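Local coordinates for protein-L-isoaspartate(D-aspartate) O-methyltransferase (Sulfolobus tokodaii, PDB 1VBF) that probably methylates L-isoaspartyl residues of damaged proteins, using S-adenosyl-L-methionine as methyl donor, as a step in their repair or degradation, at residues 23-29 against 81-87; 47-51 against 101-105; 152-158 against 176-180. All blocks are in the same frame, centred on the assembly; numbering follows the deposited sequence.

Contact 1. Residues 23-29 against 81-87; sequences VDRSLFL and IGYYTAL
Val23, Arg25 and Phe28 pack on Ile81, Tyr83 and Ala86 in a buried, largely apolar contact of the Rossmann-like methyltransferase fold, where the loop after helix 14-22 meets the start of helix 83-91. Ile81 and Gly82 close the Gly-x-Gly-x-Gly motif that follows strand 73-77, a turn that borders the S-adenosyl-L-methionine site in this class of enzymes. Phe28 fills the angle between that turn and the helix. Tyr83 presents its ring edge to the Phe28 face in a T-shaped pair, with centroids 5.9 Å apart and planes at 76°. Tyr83 CA also lies over a face of the Phe28 ring, 3.9 Å from its centroid, while Phe28 CZ reaches Ala86 CB at 3.6 Å. Arg25 treats the Tyr83 ring differently. With CG anti to the backbone N (chi1 -177°) and an extended chain, its methylenes run across one face, placing Arg25 CD 3.5 Å from the Tyr83 centroid in a CH-pi contact. The guanidinium lifts off the face, too far for more than a weak cation-pi attraction, and its NH1 donates to Ala37 O. At the far end Val23 CB rests on Leu87 CD2 at 3.6 Å, and Leu56 and Ile60 of helix 56-65 extend the apolar cluster. Water 1 also bridges the segments, accepting from Tyr83 OH at 2.8 Å and donating to Val23 O at 2.5 Å.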
ATOM      1  N   VAL B  23     -41.639   1.080  19.560  1.00 35.14           N
ATOM      2  CA  VAL B  23     -41.578   0.637  18.161  1.00 35.40           C
ATOM      3  C   VAL B  23     -40.878  -0.712  17.972  1.00 36.59           C
ATOM      4  O   VAL B  23     -39.730  -0.902  18.359  1.00 36.72           O
ATOM      5  CB  VAL B  23     -40.898   1.723  17.255  1.00 35.31           C
ATOM      6  CG1 VAL B  23     -40.807   1.240  15.815  1.00 33.44           C
ATOM      7  CG2 VAL B  23     -41.691   3.035  17.321  1.00 33.05           C
ATOM      8  N   ASP B  24     -41.581  -1.652  17.365  1.00 38.67           N
ATOM      9  CA  ASP B  24     -41.025  -2.981  17.164  1.00 41.28           C
ATOM     10  C   ASP B  24     -40.208  -3.032  15.882  1.00 41.10           C
ATOM     11  O   ASP B  24     -40.761  -3.164  14.794  1.00 41.58           O
ATOM     12  CB  ASP B  24     -42.161  -4.017  17.130  1.00 43.04           C
ATOM     13  CG  ASP B  24     -41.656  -5.436  16.950  1.00 45.24           C
ATOM     14  OD1 ASP B  24     -40.422  -5.632  17.001  1.00 46.97           O
ATOM     15  OD2 ASP B  24     -42.487  -6.356  16.759  1.00 46.13           O
ATOM     16  N   ARG B  25     -38.890  -2.943  16.025  1.00 40.25           N
ATOM     17  CA  ARG B  25     -37.984  -2.951  14.882  1.00 39.57           C
ATOM     18  C   ARG B  25     -38.047  -4.205  13.987  1.00 38.05           C
ATOM     19  O   ARG B  25     -37.649  -4.172  12.831  1.00 36.70           O
ATOM     20  CB  ARG B  25     -36.553  -2.697  15.379  1.00 40.71           C
ATOM     21  CG  ARG B  25     -35.494  -2.606  14.286  1.00 42.11           C
ATOM     22  CD  ARG B  25     -34.224  -1.931  14.813  1.00 43.22           C
ATOM     23  NE  ARG B  25     -33.152  -1.885  13.814  1.00 44.33           N
ATOM     24  CZ  ARG B  25     -32.092  -2.693  13.794  1.00 44.06           C
ATOM     25  NH1 ARG B  25     -31.943  -3.619  14.726  1.00 43.78           N
ATOM     26  NH2 ARG B  25     -31.187  -2.586  12.831  1.00 45.08           N
ATOM     27  N   SER B  26     -38.554  -5.313  14.489  1.00 37.58           N
ATOM     28  CA  SER B  26     -38.621  -6.485  13.632  1.00 39.91           C
ATOM     29  C   SER B  26     -39.703  -6.274  12.564  1.00 40.06           C
ATOM     30  O   SER B  26     -39.742  -6.975  11.538  1.00 39.61           O
ATOM     31  CB  SER B  26     -38.922  -7.729  14.463  1.00 40.45           C
ATOM     32  OG  SER B  26     -40.111  -7.541  15.197  1.00 43.53           O
ATOM     33  N   LEU B  27     -40.577  -5.301  12.813  1.00 39.36           N
ATOM     34  CA  LEU B  27     -41.652  -4.975  11.888  1.00 39.07           C
ATOM     35  C   LEU B  27     -41.159  -4.227  10.645  1.00 40.42           C
ATOM     36  O   LEU B  27     -41.908  -4.053   9.676  1.00 43.72           O
ATOM     37  CB  LEU B  27     -42.734  -4.148  12.593  1.00 37.60           C
ATOM     38  CG  LEU B  27     -44.018  -4.844  13.102  1.00 37.95           C
ATOM     39  CD1 LEU B  27     -43.790  -6.327  13.442  1.00 34.17           C
ATOM     40  CD2 LEU B  27     -44.518  -4.074  14.327  1.00 36.19           C
ATOM     41  N   PHE B  28     -39.912  -3.773  10.653  1.00 37.41           N
ATOM     42  CA  PHE B  28     -39.422  -3.086   9.486  1.00 34.51           C
ATOM     43  C   PHE B  28     -38.327  -3.890   8.835  1.00 36.30           C
ATOM     44  O   PHE B  28     -37.816  -3.502   7.787  1.00 36.54           O
ATOM     45  CB  PHE B  28     -38.887  -1.724   9.850  1.00 32.70           C
ATOM     46  CG  PHE B  28     -39.871  -0.854  10.544  1.00 30.31           C
ATOM     47  CD1 PHE B  28     -40.215  -1.098  11.868  1.00 27.72           C
ATOM     48  CD2 PHE B  28     -40.410   0.258   9.900  1.00 29.07           C
ATOM     49  CE1 PHE B  28     -41.082  -0.244  12.546  1.00 26.10           C
ATOM     50  CE2 PHE B  28     -41.277   1.117  10.568  1.00 28.07           C
ATOM     51  CZ  PHE B  28     -41.609   0.867  11.902  1.00 26.10           C
ATOM     52  N   LEU B  29     -37.967  -5.010   9.458  1.00 37.61           N
ATOM     53  CA  LEU B  29     -36.923  -5.883   8.929  1.00 39.37           C
ATOM     54  C   LEU B  29     -37.491  -7.082   8.175  1.00 40.56           C
ATOM     55  O   LEU B  29     -38.522  -7.630   8.571  1.00 41.45           O
ATOM     56  CB  LEU B  29     -36.033  -6.371  10.073  1.00 38.45           C
ATOM     57  CG  LEU B  29     -35.140  -5.324  10.744  1.00 39.36           C
ATOM     58  CD1 LEU B  29     -34.560  -5.903  12.024  1.00 39.81           C
ATOM     59  CD2 LEU B  29     -34.016  -4.878   9.796  1.00 37.78           C
ATOM     60  N   ILE B  81     -35.509   1.486   5.415  1.00 34.16           N
ATOM     61  CA  ILE B  81     -36.611   0.628   5.840  1.00 32.41           C
ATOM     62  C   ILE B  81     -37.632   1.309   6.738  1.00 32.25           C
ATOM     63  O   ILE B  81     -38.541   0.667   7.223  1.00 33.58           O
ATOM     64  CB  ILE B  81     -36.101  -0.633   6.553  1.00 31.49           C
ATOM     65  CG1 ILE B  81     -35.495  -0.263   7.908  1.00 32.93           C
ATOM     66  CG2 ILE B  81     -35.080  -1.337   5.687  1.00 30.72           C
ATOM     67  CD1 ILE B  81     -35.123  -1.469   8.759  1.00 30.69           C
ATOM     68  N   GLY B  82     -37.476   2.600   6.983  1.00 32.79           N
ATOM     69  CA  GLY B  82     -38.453   3.320   7.787  1.00 32.96           C
ATOM     70  C   GLY B  82     -38.413   3.246   9.297  1.00 34.79           C
ATOM     71  O   GLY B  82     -39.133   4.003   9.953  1.00 35.94           O
ATOM     72  N   TYR B  83     -37.589   2.362   9.862  1.00 35.35           N
ATOM     73  CA  TYR B  83     -37.490   2.233  11.319  1.00 33.76           C
ATOM     74  C   TYR B  83     -37.072   3.507  12.086  1.00 33.31           C
ATOM     75  O   TYR B  83     -37.693   3.874  13.101  1.00 31.53           O
ATOM     76  CB  TYR B  83     -36.535   1.109  11.683  1.00 33.36           C
ATOM     77  CG  TYR B  83     -36.261   1.056  13.158  1.00 32.54           C
ATOM     78  CD1 TYR B  83     -37.244   0.640  14.050  1.00 36.52           C
ATOM     79  CD2 TYR B  83     -35.054   1.490  13.674  1.00 34.02           C
ATOM     80  CE1 TYR B  83     -37.033   0.658  15.455  1.00 37.72           C
ATOM     81  CE2 TYR B  83     -34.820   1.524  15.081  1.00 37.95           C
ATOM     82  CZ  TYR B  83     -35.813   1.105  15.965  1.00 37.41           C
ATOM     83  OH  TYR B  83     -35.584   1.116  17.332  1.00 34.21           O
ATOM     84  N   TYR B  84     -36.021   4.181  11.634  1.00 31.15           N
ATOM     85  CA  TYR B  84     -35.628   5.386  12.347  1.00 32.36           C
ATOM     86  C   TYR B  84     -36.652   6.486  12.066  1.00 32.51           C
ATOM     87  O   TYR B  84     -36.817   7.424  12.864  1.00 31.42           O
ATOM     88  CB  TYR B  84     -34.211   5.848  11.951  1.00 32.57           C
ATOM     89  CG  TYR B  84     -33.125   4.861  12.313  1.00 33.71           C
ATOM     90  CD1 TYR B  84     -32.482   4.127  11.332  1.00 33.61           C
ATOM     91  CD2 TYR B  84     -32.786   4.616  13.646  1.00 35.25           C
ATOM     92  CE1 TYR B  84     -31.549   3.180  11.644  1.00 34.52           C
ATOM     93  CE2 TYR B  84     -31.835   3.655  13.976  1.00 35.22           C
ATOM     94  CZ  TYR B  84     -31.224   2.944  12.965  1.00 36.18           C
ATOM     95  OH  TYR B  84     -30.279   2.000  13.269  1.00 37.96           O
ATOM     96  N   THR B  85     -37.344   6.355  10.933  1.00 31.40           N
ATOM     97  CA  THR B  85     -38.348   7.328  10.559  1.00 31.23           C
ATOM     98  C   THR B  85     -39.450   7.195  11.608  1.00 30.95           C
ATOM     99  O   THR B  85     -39.836   8.186  12.226  1.00 30.50           O
ATOM    100  CB  THR B  85     -38.903   7.058   9.148  1.00 32.83           C
ATOM    101  OG1 THR B  85     -37.837   6.647   8.288  1.00 34.99           O
ATOM    102  CG2 THR B  85     -39.534   8.330   8.571  1.00 30.97           C
ATOM    103  N   ALA B  86     -39.934   5.973  11.827  1.00 29.92           N
ATOM    104  CA  ALA B  86     -40.954   5.732  12.852  1.00 30.55           C
ATOM    105  C   ALA B  86     -40.584   6.340  14.232  1.00 31.30           C
ATOM    106  O   ALA B  86     -41.390   7.066  14.810  1.00 33.87           O
ATOM    107  CB  ALA B  86     -41.211   4.234  12.999  1.00 28.83           C
ATOM    108  N   LEU B  87     -39.388   6.050  14.759  1.00 29.77           N
ATOM    109  CA  LEU B  87     -38.965   6.592  16.055  1.00 27.42           C
ATOM    110  C   LEU B  87     -39.024   8.117  16.126  1.00 28.48           C
ATOM    111  O   LEU B  87     -39.336   8.679  17.180  1.00 28.69           O
ATOM    112  CB  LEU B  87     -37.544   6.146  16.399  1.00 26.40           C
ATOM    113  CG  LEU B  87     -37.223   4.645  16.519  1.00 27.66           C
ATOM    114  CD1 LEU B  87     -35.750   4.492  16.865  1.00 24.37           C
ATOM    115  CD2 LEU B  87     -38.096   3.967  17.585  1.00 25.60           C
TER
HETATM  116  O   HOH W   1     -37.566   0.127  19.056  1.00 40.64           O

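Contact 2. Residues 47-51 against 101-105; sequences ILPGI and NEKMY
Leu48 points its CD1 methyl into the first turn of helix 102-109, between Asn101, Lys103 and Met104. Ile47 and Leu48 end strand 45-48, at a hairpin made by a type II turn from Leu48 to Ile51. A classic beta bulge shapes it: Ile47 N and Leu48 N both donate to Ile51 O. The packed part is apolar. Leu48 CD1 lies 4.0 Å from both Lys103 CB and Met104 CB, and Ile47 CG2 is 4.0 Å from the selenium, SE, of Met104, which is modelled as selenomethionine. The methyl CE of Met104 turns toward both strand residues, but its exact position is doubtful. The looser side is partly exposed: Ile51 CD1 touches only the amide of Asn101, 3.7 Å from its ND2, and the chain of Lys103 leads away from the hairpin. Its amine forms a cation-pi pair with Tyr36 of the second subunit, whose Asn32 also packs on Leu48. Asn101 caps the helix: its OD1 accepts from Met104 N at 2.9 Å in a nearly straight bond (163°), while Glu99 OE1 accepts from Asn101 N. OD1 is spent on its own helix and touches the hairpin only through the Leu48 CD1 methyl, at 3.5 Å; with no polar bond between the segments, hairpin and helix probably associate through shape and apolar burial.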
ATOM      1  N   ILE B  47     -29.932  -4.913   3.010  1.00 37.79           N
ATOM      2  CA  ILE B  47     -31.308  -4.770   2.552  1.00 36.95           C
ATOM      3  C   ILE B  47     -31.375  -4.838   1.030  1.00 37.80           C
ATOM      4  O   ILE B  47     -32.216  -5.523   0.459  1.00 37.78           O
ATOM      5  CB  ILE B  47     -31.887  -3.446   3.005  1.00 36.47           C
ATOM      6  CG1 ILE B  47     -31.783  -3.341   4.528  1.00 35.01           C
ATOM      7  CG2 ILE B  47     -33.327  -3.336   2.528  1.00 37.72           C
ATOM      8  CD1 ILE B  47     -32.522  -4.434   5.243  1.00 33.42           C
ATOM      9  N   LEU B  48     -30.476  -4.114   0.379  1.00 38.76           N
ATOM     10  CA  LEU B  48     -30.404  -4.100  -1.071  1.00 40.08           C
ATOM     11  C   LEU B  48     -28.942  -4.132  -1.496  1.00 39.63           C
ATOM     12  O   LEU B  48     -28.066  -3.744  -0.731  1.00 39.80           O
ATOM     13  CB  LEU B  48     -31.059  -2.825  -1.618  1.00 42.58           C
ATOM     14  CG  LEU B  48     -32.593  -2.756  -1.664  1.00 44.40           C
ATOM     15  CD1 LEU B  48     -33.033  -1.429  -2.294  1.00 43.77           C
ATOM     16  CD2 LEU B  48     -33.133  -3.935  -2.483  1.00 45.23           C
ATOM     17  N   PRO B  49     -28.655  -4.595  -2.725  1.00 38.60           N
ATOM     18  CA  PRO B  49     -27.260  -4.629  -3.164  1.00 37.12           C
ATOM     19  C   PRO B  49     -26.641  -3.241  -2.994  1.00 37.36           C
ATOM     20  O   PRO B  49     -27.125  -2.265  -3.549  1.00 38.84           O
ATOM     21  CB  PRO B  49     -27.382  -5.037  -4.622  1.00 36.36           C
ATOM     22  CG  PRO B  49     -28.586  -5.916  -4.623  1.00 35.35           C
ATOM     23  CD  PRO B  49     -29.543  -5.133  -3.772  1.00 36.99           C
ATOM     24  N   GLY B  50     -25.586  -3.155  -2.196  1.00 37.40           N
ATOM     25  CA  GLY B  50     -24.933  -1.885  -1.961  1.00 35.83           C
ATOM     26  C   GLY B  50     -25.578  -1.038  -0.884  1.00 38.15           C
ATOM     27  O   GLY B  50     -25.029   0.017  -0.538  1.00 39.83           O
ATOM     28  N   ILE B  51     -26.707  -1.482  -0.321  1.00 38.70           N
ATOM     29  CA  ILE B  51     -27.404  -0.698   0.705  1.00 37.78           C
ATOM     30  C   ILE B  51     -27.706  -1.397   2.030  1.00 37.49           C
ATOM     31  O   ILE B  51     -28.339  -2.449   2.061  1.00 36.42           O
ATOM     32  CB  ILE B  51     -28.715  -0.170   0.148  1.00 38.06           C
ATOM     33  CG1 ILE B  51     -28.468   0.468  -1.212  1.00 38.66           C
ATOM     34  CG2 ILE B  51     -29.293   0.843   1.088  1.00 36.99           C
ATOM     35  CD1 ILE B  51     -29.723   0.840  -1.925  1.00 42.87           C
ATOM     36  N   ASN B 101     -33.572   5.680  -3.806  1.00 34.00           N
ATOM     37  CA  ASN B 101     -33.681   4.380  -4.455  1.00 35.35           C
ATOM     38  C   ASN B 101     -35.127   3.956  -4.474  1.00 36.21           C
ATOM     39  O   ASN B 101     -35.763   3.840  -3.431  1.00 35.64           O
ATOM     40  CB  ASN B 101     -32.818   3.365  -3.706  1.00 36.71           C
ATOM     41  CG  ASN B 101     -32.914   1.968  -4.282  1.00 39.07           C
ATOM     42  OD1 ASN B 101     -33.959   1.318  -4.210  1.00 41.49           O
ATOM     43  ND2 ASN B 101     -31.821   1.491  -4.848  1.00 38.47           N
ATOM     44  N   GLU B 102     -35.646   3.732  -5.671  1.00 37.82           N
ATOM     45  CA  GLU B 102     -37.033   3.354  -5.814  1.00 40.40           C
ATOM     46  C   GLU B 102     -37.434   2.063  -5.115  1.00 39.65           C
ATOM     47  O   GLU B 102     -38.437   2.046  -4.407  1.00 41.32           O
ATOM     48  CB  GLU B 102     -37.422   3.296  -7.295  1.00 43.56           C
ATOM     49  CG  GLU B 102     -38.901   2.946  -7.492  1.00 50.36           C
ATOM     50  CD  GLU B 102     -39.516   3.506  -8.771  1.00 52.31           C
ATOM     51  OE1 GLU B 102     -40.622   3.043  -9.139  1.00 54.69           O
ATOM     52  OE2 GLU B 102     -38.910   4.407  -9.393  1.00 52.91           O
ATOM     53  N   LYS B 103     -36.677   0.985  -5.293  1.00 39.02           N
ATOM     54  CA  LYS B 103     -37.022  -0.275  -4.646  1.00 37.92           C
ATOM     55  C   LYS B 103     -37.130  -0.097  -3.140  1.00 39.14           C
ATOM     56  O   LYS B 103     -38.025  -0.637  -2.508  1.00 40.46           O
ATOM     57  CB  LYS B 103     -35.986  -1.338  -4.971  1.00 36.73           C
ATOM     58  CG  LYS B 103     -35.851  -1.572  -6.448  1.00 37.08           C
ATOM     59  CD  LYS B 103     -35.002  -2.782  -6.746  1.00 38.78           C
ATOM     60  CE  LYS B 103     -34.831  -2.986  -8.237  1.00 38.13           C
ATOM     61  NZ  LYS B 103     -36.159  -3.176  -8.872  1.00 43.49           N
HETATM   62  N   MSE B 104     -36.213   0.675  -2.571  1.00 39.49           N
HETATM   63  CA  MSE B 104     -36.208   0.963  -1.149  1.00 40.02           C
HETATM   64  C   MSE B 104     -37.465   1.761  -0.766  1.00 38.52           C
HETATM   65  O   MSE B 104     -38.099   1.494   0.259  1.00 37.46           O
HETATM   66  CB  MSE B 104     -34.950   1.762  -0.799  1.00 45.25           C
HETATM   67  CG  MSE B 104     -34.765   2.025   0.696  1.00 52.65           C
HETATM   68 SE   MSE B 104     -34.337   0.457   1.808  1.00 65.74          SE
HETATM   69  CE  MSE B 104     -34.301  -0.954   0.480  1.00 60.55           C
ATOM     70  N   TYR B 105     -37.797   2.745  -1.600  1.00 36.95           N
ATOM     71  CA  TYR B 105     -38.964   3.616  -1.436  1.00 35.81           C
ATOM     72  C   TYR B 105     -40.243   2.774  -1.374  1.00 35.85           C
ATOM     73  O   TYR B 105     -41.154   3.035  -0.576  1.00 34.53           O
ATOM     74  CB  TYR B 105     -39.048   4.573  -2.636  1.00 36.72           C
ATOM     75  CG  TYR B 105     -40.253   5.489  -2.652  1.00 36.36           C
ATOM     76  CD1 TYR B 105     -40.363   6.525  -1.739  1.00 36.07           C
ATOM     77  CD2 TYR B 105     -41.300   5.295  -3.558  1.00 36.33           C
ATOM     78  CE1 TYR B 105     -41.483   7.342  -1.713  1.00 36.03           C
ATOM     79  CE2 TYR B 105     -42.418   6.108  -3.540  1.00 35.19           C
ATOM     80  CZ  TYR B 105     -42.500   7.128  -2.613  1.00 35.66           C
ATOM     81  OH  TYR B 105     -43.601   7.938  -2.574  1.00 36.02           O
TER

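Contact 3. Residues 152-158 against 176-180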
ATOM      1  N   TYR B 152     -28.585  21.920   5.069  1.00 37.43           N
ATOM      2  CA  TYR B 152     -28.102  22.986   5.921  1.00 38.46           C
ATOM      3  C   TYR B 152     -28.858  24.300   5.688  1.00 41.19           C
ATOM      4  O   TYR B 152     -29.164  25.015   6.649  1.00 42.20           O
ATOM      5  CB  TYR B 152     -26.606  23.224   5.703  1.00 36.34           C
ATOM      6  CG  TYR B 152     -26.024  24.232   6.674  1.00 34.04           C
ATOM      7  CD1 TYR B 152     -25.666  23.858   7.963  1.00 33.71           C
ATOM      8  CD2 TYR B 152     -25.913  25.574   6.325  1.00 33.46           C
ATOM      9  CE1 TYR B 152     -25.218  24.804   8.886  1.00 35.71           C
ATOM     10  CE2 TYR B 152     -25.469  26.524   7.230  1.00 33.78           C
ATOM     11  CZ  TYR B 152     -25.125  26.146   8.512  1.00 35.46           C
ATOM     12  OH  TYR B 152     -24.716  27.115   9.417  1.00 34.80           O
ATOM     13  N   GLU B 153     -29.152  24.635   4.431  1.00 42.49           N
ATOM     14  CA  GLU B 153     -29.864  25.887   4.169  1.00 45.23           C
ATOM     15  C   GLU B 153     -31.287  25.776   4.696  1.00 44.41           C
ATOM     16  O   GLU B 153     -31.840  26.730   5.239  1.00 45.29           O
ATOM     17  CB  GLU B 153     -29.929  26.209   2.670  1.00 49.05           C
ATOM     18  CG  GLU B 153     -28.597  26.207   1.949  1.00 56.12           C
ATOM     19  CD  GLU B 153     -28.738  26.459   0.449  1.00 59.89           C
ATOM     20  OE1 GLU B 153     -29.607  25.822  -0.207  1.00 60.05           O
ATOM     21  OE2 GLU B 153     -27.959  27.295  -0.069  1.00 61.98           O
ATOM     22  N   GLN B 154     -31.877  24.601   4.530  1.00 42.35           N
ATOM     23  CA  GLN B 154     -33.230  24.360   4.984  1.00 42.36           C
ATOM     24  C   GLN B 154     -33.378  24.308   6.531  1.00 42.55           C
ATOM     25  O   GLN B 154     -34.477  24.423   7.070  1.00 42.48           O
ATOM     26  CB  GLN B 154     -33.730  23.083   4.306  1.00 41.72           C
ATOM     27  CG  GLN B 154     -34.002  23.276   2.815  1.00 40.29           C
ATOM     28  CD  GLN B 154     -33.982  21.984   2.020  1.00 40.82           C
ATOM     29  OE1 GLN B 154     -34.437  20.943   2.481  1.00 41.71           O
ATOM     30  NE2 GLN B 154     -33.464  22.053   0.807  1.00 41.19           N
ATOM     31  N   LEU B 155     -32.273  24.161   7.247  1.00 43.19           N
ATOM     32  CA  LEU B 155     -32.303  24.136   8.711  1.00 44.27           C
ATOM     33  C   LEU B 155     -32.730  25.479   9.293  1.00 45.55           C
ATOM     34  O   LEU B 155     -32.482  26.522   8.702  1.00 45.55           O
ATOM     35  CB  LEU B 155     -30.914  23.831   9.271  1.00 42.41           C
ATOM     36  CG  LEU B 155     -30.676  22.477   9.909  1.00 41.52           C
ATOM     37  CD1 LEU B 155     -29.356  22.507  10.651  1.00 41.79           C
ATOM     38  CD2 LEU B 155     -31.801  22.170  10.859  1.00 42.02           C
ATOM     39  N   LYS B 156     -33.366  25.451  10.462  1.00 47.88           N
ATOM     40  CA  LYS B 156     -33.750  26.686  11.136  1.00 48.02           C
ATOM     41  C   LYS B 156     -32.464  27.268  11.679  1.00 48.35           C
ATOM     42  O   LYS B 156     -31.447  26.581  11.754  1.00 48.04           O
ATOM     43  CB  LYS B 156     -34.701  26.416  12.286  1.00 49.49           C
ATOM     44  CG  LYS B 156     -36.135  26.293  11.839  1.00 53.30           C
ATOM     45  CD  LYS B 156     -37.076  26.039  13.000  1.00 54.93           C
ATOM     46  CE  LYS B 156     -38.483  25.806  12.494  1.00 54.85           C
ATOM     47  NZ  LYS B 156     -39.323  25.249  13.580  1.00 56.22           N
ATOM     48  N   GLU B 157     -32.510  28.522  12.091  1.00 48.44           N
ATOM     49  CA  GLU B 157     -31.311  29.165  12.570  1.00 47.60           C
ATOM     50  C   GLU B 157     -30.546  28.400  13.612  1.00 46.79           C
ATOM     51  O   GLU B 157     -29.368  28.113  13.423  1.00 51.10           O
ATOM     52  CB  GLU B 157     -31.613  30.563  13.084  1.00 49.37           C
ATOM     53  CG  GLU B 157     -30.361  31.372  13.321  1.00 51.59           C
ATOM     54  CD  GLU B 157     -29.345  31.186  12.215  1.00 53.69           C
ATOM     55  OE1 GLU B 157     -29.715  31.307  11.022  1.00 55.16           O
ATOM     56  OE2 GLU B 157     -28.171  30.918  12.551  1.00 54.75           O
ATOM     57  N   GLY B 158     -31.168  28.053  14.720  1.00 43.27           N
ATOM     58  CA  GLY B 158     -30.387  27.333  15.706  1.00 40.58           C
ATOM     59  C   GLY B 158     -30.500  25.839  15.549  1.00 39.38           C
ATOM     60  O   GLY B 158     -30.112  25.094  16.448  1.00 39.86           O
ATOM     61  N   VAL B 176     -23.875  19.283  13.589  1.00 35.52           N
ATOM     62  CA  VAL B 176     -23.802  20.658  13.133  1.00 35.38           C
ATOM     63  C   VAL B 176     -24.885  21.546  13.704  1.00 36.16           C
ATOM     64  O   VAL B 176     -26.063  21.234  13.575  1.00 38.84           O
ATOM     65  CB  VAL B 176     -23.916  20.692  11.607  1.00 33.79           C
ATOM     66  CG1 VAL B 176     -23.792  22.097  11.096  1.00 35.70           C
ATOM     67  CG2 VAL B 176     -22.876  19.809  11.012  1.00 34.99           C
ATOM     68  N   ILE B 177     -24.505  22.648  14.335  1.00 36.35           N
ATOM     69  CA  ILE B 177     -25.513  23.562  14.858  1.00 37.72           C
ATOM     70  C   ILE B 177     -25.487  24.807  13.993  1.00 38.54           C
ATOM     71  O   ILE B 177     -24.492  25.513  13.949  1.00 39.42           O
ATOM     72  CB  ILE B 177     -25.241  23.979  16.306  1.00 36.85           C
ATOM     73  CG1 ILE B 177     -25.320  22.765  17.232  1.00 35.83           C
ATOM     74  CG2 ILE B 177     -26.255  25.013  16.723  1.00 32.87           C
ATOM     75  CD1 ILE B 177     -25.046  23.113  18.658  1.00 33.84           C
ATOM     76  N   LYS B 178     -26.580  25.084  13.308  1.00 40.40           N
ATOM     77  CA  LYS B 178     -26.589  26.232  12.432  1.00 43.95           C
ATOM     78  C   LYS B 178     -26.335  27.575  13.103  1.00 47.64           C
ATOM     79  O   LYS B 178     -26.826  27.850  14.204  1.00 48.80           O
ATOM     80  CB  LYS B 178     -27.891  26.279  11.649  1.00 41.84           C
ATOM     81  CG  LYS B 178     -27.858  27.262  10.508  1.00 41.95           C
ATOM     82  CD  LYS B 178     -29.042  27.031   9.622  1.00 45.29           C
ATOM     83  CE  LYS B 178     -29.087  27.976   8.438  1.00 44.25           C
ATOM     84  NZ  LYS B 178     -30.317  27.680   7.633  1.00 43.10           N
ATOM     85  N   LYS B 179     -25.541  28.400  12.421  1.00 50.96           N
ATOM     86  CA  LYS B 179     -25.198  29.744  12.870  1.00 53.37           C
ATOM     87  C   LYS B 179     -24.673  30.535  11.665  1.00 53.81           C
ATOM     88  O   LYS B 179     -23.476  30.802  11.572  1.00 54.40           O
ATOM     89  CB  LYS B 179     -24.129  29.693  13.961  1.00 55.27           C
ATOM     90  CG  LYS B 179     -23.835  31.066  14.523  1.00 59.64           C
ATOM     91  CD  LYS B 179     -22.423  31.202  15.045  1.00 63.61           C
ATOM     92  CE  LYS B 179     -22.149  32.652  15.439  1.00 65.87           C
ATOM     93  NZ  LYS B 179     -20.703  32.905  15.696  1.00 69.06           N
ATOM     94  N   GLY B 180     -25.566  30.910  10.751  1.00 54.15           N
ATOM     95  CA  GLY B 180     -25.139  31.633   9.568  1.00 55.14           C
ATOM     96  C   GLY B 180     -24.205  30.727   8.785  1.00 56.77           C
ATOM     97  O   GLY B 180     -24.518  29.550   8.579  1.00 57.66           O
TER
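A first torsion of -167° swings the Lys178 chain away from its own backbone nitrogen, and it stays extended to NZ, which carries the amine under the end of helix 149-154; Tyr152, with a similar first torsion (-174°), brings its ring across that chain at a slant, one face toward it. Lys178 CD sits over that face, toward the rim. The amine donates to Leu155 O at 2.7 Å and to Tyr152 O at 3.1 Å, the latter in the carbonyl plane with a C=O...N angle of 148°. These carbonyls belong to the C-terminal turn of the helix and the residue just after it, so the positive charge probably gains from the negative end of the helix dipole. At the ring's other end Tyr152 OH donates to Gly180 O at 2.6 Å, and a weak bond from Lys179 N reaches the same hydroxyl at 3.4 Å. Glu157, bent at chi2, brings the syn lone pair of OE2 to Gly180 N, 3.2 Å away. Replacing Lys178 by an alanine would probably leave the carbonyls of Tyr152 and Leu155 without their charged donor and one face of the tyrosine ring without its methylene cover. Val176 CG1 closes on the ring edge, 3.8 Å from Tyr152 CE1. The contact thus ties the exit of helix 149-154 to the end of strand 171-177; Lys178, just beyond it, also bonds through its backbone to Gly159 of adjacent strand 159-165, Leu155 packs on Val138 and Met161 of the central sheet, and Tyr152 meets Tyr200 of the third subunit.

Overall arrangement
Contacts 1 and 2 are neighbours, with centres about 16 Å apart, and their segments alternate along the chain. They meet at Ile81, whose N lies 3.9 Å from Met104 SE and whose CG2 lies 4.0 Å from Ile47 CG1. Together they bring N-terminal elements against the glycine-rich turn and the start of helix 102-109, which follows strand 94-99 and its Glu99; in related methyltransferases these regions line the S-adenosyl-L-methionine site. Contact 3 is remote, its centre about 28 Å from that of contact 1 and 29 Å from that of contact 2. It meets the third subunit, and its helix begins at Cys149, the cysteine of the interchain disulfide, whereas contact 2 faces the second subunit.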